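Side-chain contacts in Two-component system response regulator/GGDEF domain protein (Aeromonas salmonicida, PDB 3LUF), which probably makes cyclic di-GMP from two GTP molecules as a diguanylate cyclase, this chain being its paired receiver domains without the GGDEF domain: residues E11-M14 and T15-R18; D132-T135 and S136-R139; P229-P232 and E233-Q236. All blocks are in the same frame, centred on the assembly; numbering follows the deposited sequence. Where two conformers were deposited one is given.

Contact 1. Residues E11-M14 and T15-R18; sequences EDSM and TIRR. With MG (magnesium ion), chain G.
Arg-17 lies across the aliphatic part of Glu-11, its CB 3.9 Å from Glu-11 CG, and then turns its guanidinium back along the loop. The turn comes at the third torsion (chi3 67°), after two extended ones, and it brings NH1 to the backbone oxygen of Glu-11. The bond from Arg-17 NH1 to Glu-11 O is 2.9 Å long and well defined: the oxygen sits only 7° out of the guanidinium plane and NH1 lies in the carbonyl plane. Water 2 widens the grip, accepting from Arg-17 NH1 and donating to Asp-12 O, so the side chain holds two successive loop carbonyls, one directly and one through water. The carboxylate of Glu-11 is occupied differently. Its OE2 receives Ser-13 N through the anti lone pair and a hydrogen from water 1, a magnesium ligand, while OE1 pairs with Lys-103; Glu-11 is therefore second-shell here. Asp-12 OD1 binds the magnesium directly at 2.0 Å, with Asp-55 OD2 and the backbone O of Thr-57 as the other protein ligands, which is the acidic pocket of a CheY-like receiver domain just beyond the C-terminal end of strand 6-10. Helix 14-27 starts at once, with Ser-13 as N-cap: OG, anti to its own N, accepts from Ile-16 N at 3.2 Å with an N-H...O angle of 166°. The same serine's CB touches Ile-16 CD1 at 3.6 Å. Farther out, selenomethionine Met-14 places CG over one face of the Arg-18 guanidinium, 3.7 Å from NE and toward the rim of the group.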
# COMPACT_ATOMS: atom_id res chain seq x y z
N GLU B 11 -28.83 5.49 -13.18
CA GLU B 11 -28.93 4.04 -13.06
C GLU B 11 -30.41 3.65 -12.93
O GLU B 11 -31.11 4.13 -12.04
CB GLU B 11 -28.17 3.58 -11.79
CG GLU B 11 -28.46 2.11 -11.37
CD GLU B 11 -28.05 1.09 -12.44
OE1 GLU B 11 -26.85 0.90 -12.64
OE2 GLU B 11 -28.95 0.41 -13.00
N ASP B 12 -30.91 2.82 -13.86
CA ASP B 12 -32.32 2.50 -13.82
C ASP B 12 -32.68 1.34 -12.89
O ASP B 12 -33.84 1.15 -12.61
CB ASP B 12 -32.91 2.25 -15.24
CG ASP B 12 -32.23 1.08 -15.97
OD1 ASP B 12 -31.01 0.89 -15.80
OD2 ASP B 12 -32.89 0.37 -16.77
N SER B 13 -31.71 0.56 -12.43
CA SER B 13 -32.06 -0.50 -11.45
C SER B 13 -32.45 0.17 -10.15
O SER B 13 -31.60 0.84 -9.52
CB SER B 13 -30.87 -1.43 -11.20
OG SER B 13 -31.19 -2.32 -10.12
N MSE B 14 -33.70 -0.02 -9.71
CA MSE B 14 -34.13 0.55 -8.44
C MSE B 14 -33.22 0.02 -7.31
O MSE B 14 -32.77 0.78 -6.48
CB MSE B 14 -35.58 0.19 -8.12
CG MSE B 14 -36.13 1.06 -6.99
SE MSE B 14 -37.87 0.39 -6.49
CE MSE B 14 -37.33 -1.17 -5.45
N THR B 15 -32.93 -1.28 -7.33
CA THR B 15 -32.11 -1.88 -6.28
C THR B 15 -30.70 -1.27 -6.22
O THR B 15 -30.19 -0.90 -5.14
CB THR B 15 -31.99 -3.39 -6.56
OG1 THR B 15 -33.30 -3.96 -6.43
CG2 THR B 15 -31.06 -4.07 -5.56
N ILE B 16 -30.07 -1.20 -7.39
CA ILE B 16 -28.67 -0.77 -7.45
C ILE B 16 -28.57 0.72 -7.14
O ILE B 16 -27.69 1.17 -6.39
CB ILE B 16 -28.02 -1.13 -8.81
CG1 ILE B 16 -27.94 -2.67 -8.94
CG2 ILE B 16 -26.62 -0.54 -8.94
CD1 ILE B 16 -27.81 -3.15 -10.31
N ARG B 17 -29.47 1.47 -7.73
CA ARG B 17 -29.44 2.93 -7.50
C ARG B 17 -29.66 3.21 -6.01
O ARG B 17 -28.91 3.98 -5.40
CB ARG B 17 -30.48 3.65 -8.38
CG ARG B 17 -30.50 5.18 -8.25
CD ARG B 17 -31.61 5.82 -9.13
NE ARG B 17 -32.96 5.48 -8.67
CZ ARG B 17 -33.77 4.60 -9.27
NH1 ARG B 17 -33.37 3.89 -10.31
NH2 ARG B 17 -34.98 4.37 -8.73
N ARG B 18 -30.64 2.53 -5.41
CA ARG B 18 -30.87 2.73 -3.98
C ARG B 18 -29.70 2.27 -3.09
O ARG B 18 -29.38 2.95 -2.09
CB ARG B 18 -32.20 2.16 -3.52
CG ARG B 18 -33.36 2.96 -4.08
CD ARG B 18 -34.62 2.53 -3.50
NE ARG B 18 -35.69 3.34 -4.07
CZ ARG B 18 -36.98 3.12 -3.85
NH1 ARG B 18 -37.36 2.13 -3.04
NH2 ARG B 18 -37.87 3.90 -4.42
MG MG G . -29.62 -0.33 -16.67
O HOH W 1 -29.06 -1.35 -14.97
O HOH W 2 -35.75 2.40 -10.95
O HOH W 3 -31.22 -1.67 -17.07

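Contact 2. Residues D132-T135 and S136-R139; sequences DSRT and SRHR. With MG (magnesium ion), chain F.
Two first torsions set the pairing of Arg-134 with His-138: chi1 -161° stands Arg-134 CG opposite its backbone N, on its side of the ring, and chi1 -74° stands His-138 CG opposite its carbonyl carbon, turning the imidazole to it, back toward the start of the helix. Arg-134 CG then covers one face of the ring in a CH-pi contact, 3.7 Å from the centroid and 18° off the normal. A bend at chi3 carries the arginine head round to the ring, with NH2 3.1 Å from His-138 ND1. The histidine atom lies at the edge of the guanidinium, near its plane, and the two flat groups are steeply inclined. At the other nitrogen of the ring, NE2 makes a weak hydrogen bond to Glu-153.

Arg-137 approaches Arg-134 from another side. One face of its guanidinium lies against Arg-134 CA, 3.7 Å from CZ, and NH2 comes within 3.4 Å of Arg-134 CG; the two guanidinium planes are perpendicular. Arg-137 is buried, and NE and NH1 have acceptors: NE forms a salt bridge with the same Glu-153 and NH1 bonds to Asp-131 O. Ser-136 OG is likewise held by Asp-131. Ser-133 occupies the N-cap position; in one of its two deposited conformers the hydroxyl makes no capping bond and instead meets water 5, a magnesium ligand, a contact that remains provisional. Asp-132 OD1 binds that magnesium at 2.0 Å, alongside Asp-176 and Tyr-178 O, and OD2 accepts from metal-bound water 4.

The contact thus opens helix 134-145 just beyond strand 126-130, within the beta-alpha-beta unit completed by strand 150-154, while Arg-137 also packs on Ser-155, just past that last strand.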
# COMPACT_ATOMS: atom_id res chain seq x y z
N ASP B 132 12.35 11.42 -15.66
CA ASP B 132 13.15 12.08 -16.70
C ASP B 132 12.69 11.78 -18.14
O ASP B 132 13.16 12.42 -19.09
CB ASP B 132 14.63 11.78 -16.54
CG ASP B 132 14.93 10.31 -16.65
OD1 ASP B 132 14.25 9.49 -16.00
OD2 ASP B 132 15.86 9.97 -17.40
N SER B 133 11.81 10.81 -18.29
CA SER B 133 11.20 10.55 -19.60
C SER B 133 9.84 11.23 -19.74
O SER B 133 8.90 10.91 -19.00
CB SER B 133 11.05 9.05 -19.81
OG SER B 133 12.29 8.40 -19.63
N ARG B 134 9.72 12.14 -20.71
CA ARG B 134 8.45 12.85 -20.98
C ARG B 134 7.29 11.88 -21.21
O ARG B 134 6.18 12.12 -20.74
CB ARG B 134 8.60 13.80 -22.19
CG ARG B 134 7.54 14.90 -22.29
CD ARG B 134 7.34 15.40 -23.74
NE ARG B 134 7.14 14.26 -24.65
CZ ARG B 134 5.96 13.69 -24.91
NH1 ARG B 134 5.90 12.65 -25.72
NH2 ARG B 134 4.83 14.16 -24.37
N THR B 135 7.55 10.77 -21.91
CA THR B 135 6.51 9.76 -22.21
C THR B 135 5.93 9.12 -20.95
O THR B 135 4.71 9.13 -20.75
CB THR B 135 7.06 8.65 -23.16
OG1 THR B 135 7.38 9.25 -24.42
CG2 THR B 135 6.03 7.53 -23.40
N SER B 136 6.78 8.54 -20.12
CA SER B 136 6.24 7.95 -18.90
C SER B 136 5.77 9.05 -17.94
O SER B 136 4.76 8.87 -17.27
CB SER B 136 7.21 6.98 -18.26
OG SER B 136 8.47 7.59 -18.08
N ARG B 137 6.49 10.18 -17.89
CA ARG B 137 6.10 11.28 -17.01
C ARG B 137 4.68 11.77 -17.33
O ARG B 137 3.85 11.92 -16.43
CB ARG B 137 7.09 12.46 -17.05
CG ARG B 137 6.73 13.64 -16.12
CD ARG B 137 7.86 14.66 -16.06
NE ARG B 137 7.96 15.44 -17.29
CZ ARG B 137 8.89 15.29 -18.24
NH1 ARG B 137 9.87 14.39 -18.16
NH2 ARG B 137 8.81 16.07 -19.32
N HIS B 138 4.41 11.99 -18.62
CA HIS B 138 3.07 12.45 -19.04
C HIS B 138 1.97 11.40 -18.86
O HIS B 138 0.83 11.74 -18.57
CB HIS B 138 3.10 13.02 -20.47
CG HIS B 138 3.75 14.37 -20.56
ND1 HIS B 138 3.72 15.14 -21.70
CD2 HIS B 138 4.44 15.08 -19.64
CE1 HIS B 138 4.36 16.27 -21.47
NE2 HIS B 138 4.80 16.26 -20.23
N ARG B 139 2.33 10.13 -19.02
CA ARG B 139 1.37 9.06 -18.82
C ARG B 139 0.94 9.03 -17.35
O ARG B 139 -0.24 8.92 -17.04
CB ARG B 139 1.95 7.71 -19.24
CG ARG B 139 1.02 6.55 -18.93
CD ARG B 139 1.48 5.24 -19.53
NE ARG B 139 2.69 4.73 -18.88
CZ ARG B 139 3.88 4.63 -19.47
NH1 ARG B 139 4.05 5.00 -20.74
NH2 ARG B 139 4.91 4.14 -18.79
MG MG F . 14.15 7.55 -15.72
O HOH W 4 15.24 7.05 -17.47
O HOH W 5 12.37 7.57 -16.85
O HOH W 6 13.74 5.51 -15.33

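Contact 3. Residues P229-P232 and E233-Q236; sequences PFEP and EELQ
Glu-234 reaches back to the backbone of Glu-231, where its OE2 accepts from N at 3.0 Å. The N-H...O angle of 171° makes this bond nearly straight, although the donor meets the anti side of OE2 from 34° out of the carboxylate plane. OE1 is taken by Ser-214 and Asn-227 of the second subunit, whose Ser-208 OG bonds to Pro-229 O and weakly to Glu-234 OE2. Glu-231 O accepts from Leu-235 N at 3.1 Å, with a weak bond from Glu-234 N. Pro-232 O accepts from Gln-236 N at 2.8 Å. Glu-231 is the N-cap of helix 232-248, the last helix of the second receiver domain, entered from strand 224-228 through the cis peptide before Pro-229, and its N-H bond to Glu-234 is one of the two bonds of a capping box. Proline suits the first helical turn, its missing N-H costing no helix bond. Glu-233 bends at chi2 (84°), which brings OE1 alongside Pro-232, 3.8 Å from CD, while OE2 forms a salt bridge with Arg-89 of helix 86-94. That bond and Gln-236 NE2 to Asp-99 reach across to the first receiver domain. Phe-230 CE1 rests on Leu-235 CB at 3.8 Å.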
# COMPACT_ATOMS: atom_id res chain seq x y z
N PRO B 229 6.85 -2.30 -15.10
CA PRO B 229 5.57 -1.71 -15.52
C PRO B 229 4.43 -1.88 -14.50
O PRO B 229 4.38 -2.90 -13.82
CB PRO B 229 5.21 -2.49 -16.80
CG PRO B 229 5.96 -3.80 -16.68
CD PRO B 229 7.27 -3.39 -16.01
N PHE B 230 3.55 -0.89 -14.42
CA PHE B 230 2.32 -0.96 -13.61
C PHE B 230 1.11 -0.48 -14.41
O PHE B 230 1.24 0.30 -15.37
CB PHE B 230 2.45 -0.15 -12.30
CG PHE B 230 2.80 1.31 -12.52
CD1 PHE B 230 1.80 2.25 -12.82
CD2 PHE B 230 4.12 1.74 -12.44
CE1 PHE B 230 2.12 3.59 -13.03
CE2 PHE B 230 4.46 3.07 -12.67
CZ PHE B 230 3.46 3.99 -12.97
N GLU B 231 -0.07 -0.96 -13.99
CA GLU B 231 -1.35 -0.56 -14.57
C GLU B 231 -1.92 0.66 -13.85
O GLU B 231 -1.59 0.89 -12.67
CB GLU B 231 -2.32 -1.74 -14.46
CG GLU B 231 -1.81 -3.00 -15.18
CD GLU B 231 -1.80 -2.85 -16.71
OE1 GLU B 231 -2.75 -2.27 -17.28
OE2 GLU B 231 -0.82 -3.31 -17.33
N PRO B 232 -2.80 1.43 -14.52
CA PRO B 232 -3.44 2.61 -13.91
C PRO B 232 -4.12 2.34 -12.59
O PRO B 232 -4.04 3.17 -11.66
CB PRO B 232 -4.49 3.02 -14.96
CG PRO B 232 -3.93 2.54 -16.22
CD PRO B 232 -3.15 1.31 -15.95
N GLU B 233 -4.80 1.19 -12.49
CA GLU B 233 -5.52 0.83 -11.26
C GLU B 233 -4.54 0.55 -10.12
O GLU B 233 -4.89 0.78 -8.98
CB GLU B 233 -6.47 -0.39 -11.44
CG GLU B 233 -7.64 -0.18 -12.49
CD GLU B 233 -7.23 -0.46 -13.96
OE1 GLU B 233 -6.02 -0.52 -14.27
OE2 GLU B 233 -8.14 -0.59 -14.81
N GLU B 234 -3.36 0.01 -10.44
CA GLU B 234 -2.32 -0.21 -9.44
C GLU B 234 -1.79 1.14 -8.93
O GLU B 234 -1.73 1.35 -7.71
CB GLU B 234 -1.20 -1.07 -10.00
CG GLU B 234 -1.64 -2.53 -10.14
CD GLU B 234 -0.61 -3.39 -10.85
OE1 GLU B 234 -0.63 -4.62 -10.63
OE2 GLU B 234 0.19 -2.84 -11.65
N LEU B 235 -1.56 2.06 -9.85
CA LEU B 235 -1.10 3.41 -9.49
C LEU B 235 -2.15 4.09 -8.63
O LEU B 235 -1.82 4.63 -7.57
CB LEU B 235 -0.79 4.28 -10.74
CG LEU B 235 -0.50 5.75 -10.42
CD1 LEU B 235 0.80 5.93 -9.64
CD2 LEU B 235 -0.49 6.56 -11.69
N GLN B 236 -3.40 4.07 -9.09
CA GLN B 236 -4.50 4.63 -8.31
C GLN B 236 -4.59 4.06 -6.91
O GLN B 236 -4.74 4.82 -5.97
CB GLN B 236 -5.85 4.45 -9.02
CG GLN B 236 -7.05 4.87 -8.17
CD GLN B 236 -8.34 4.96 -9.00
OE1 GLN B 236 -8.97 6.02 -9.09
NE2 GLN B 236 -8.70 3.87 -9.66

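Along the chain the contacts follow one another as 1, 2, 3, each at the N-terminal start of a helix. Contacts 1 and 2 occupy equivalent places in the two receiver domains, after the first strand of each parallel five-stranded sheet (order 2-1-3-4-5), and each supplies an aspartate to a magnesium site. Their centres lie about 41 Å apart, on opposite sides of the chain's centre, so the metal sites are well separated. Contact 3, its centre about 15 Å from that of contact 2 and 30 Å from that of contact 1, follows strand 224-228, outermost in this chain's second sheet. It alone of the three meets the second subunit, and it also bonds to the first domain.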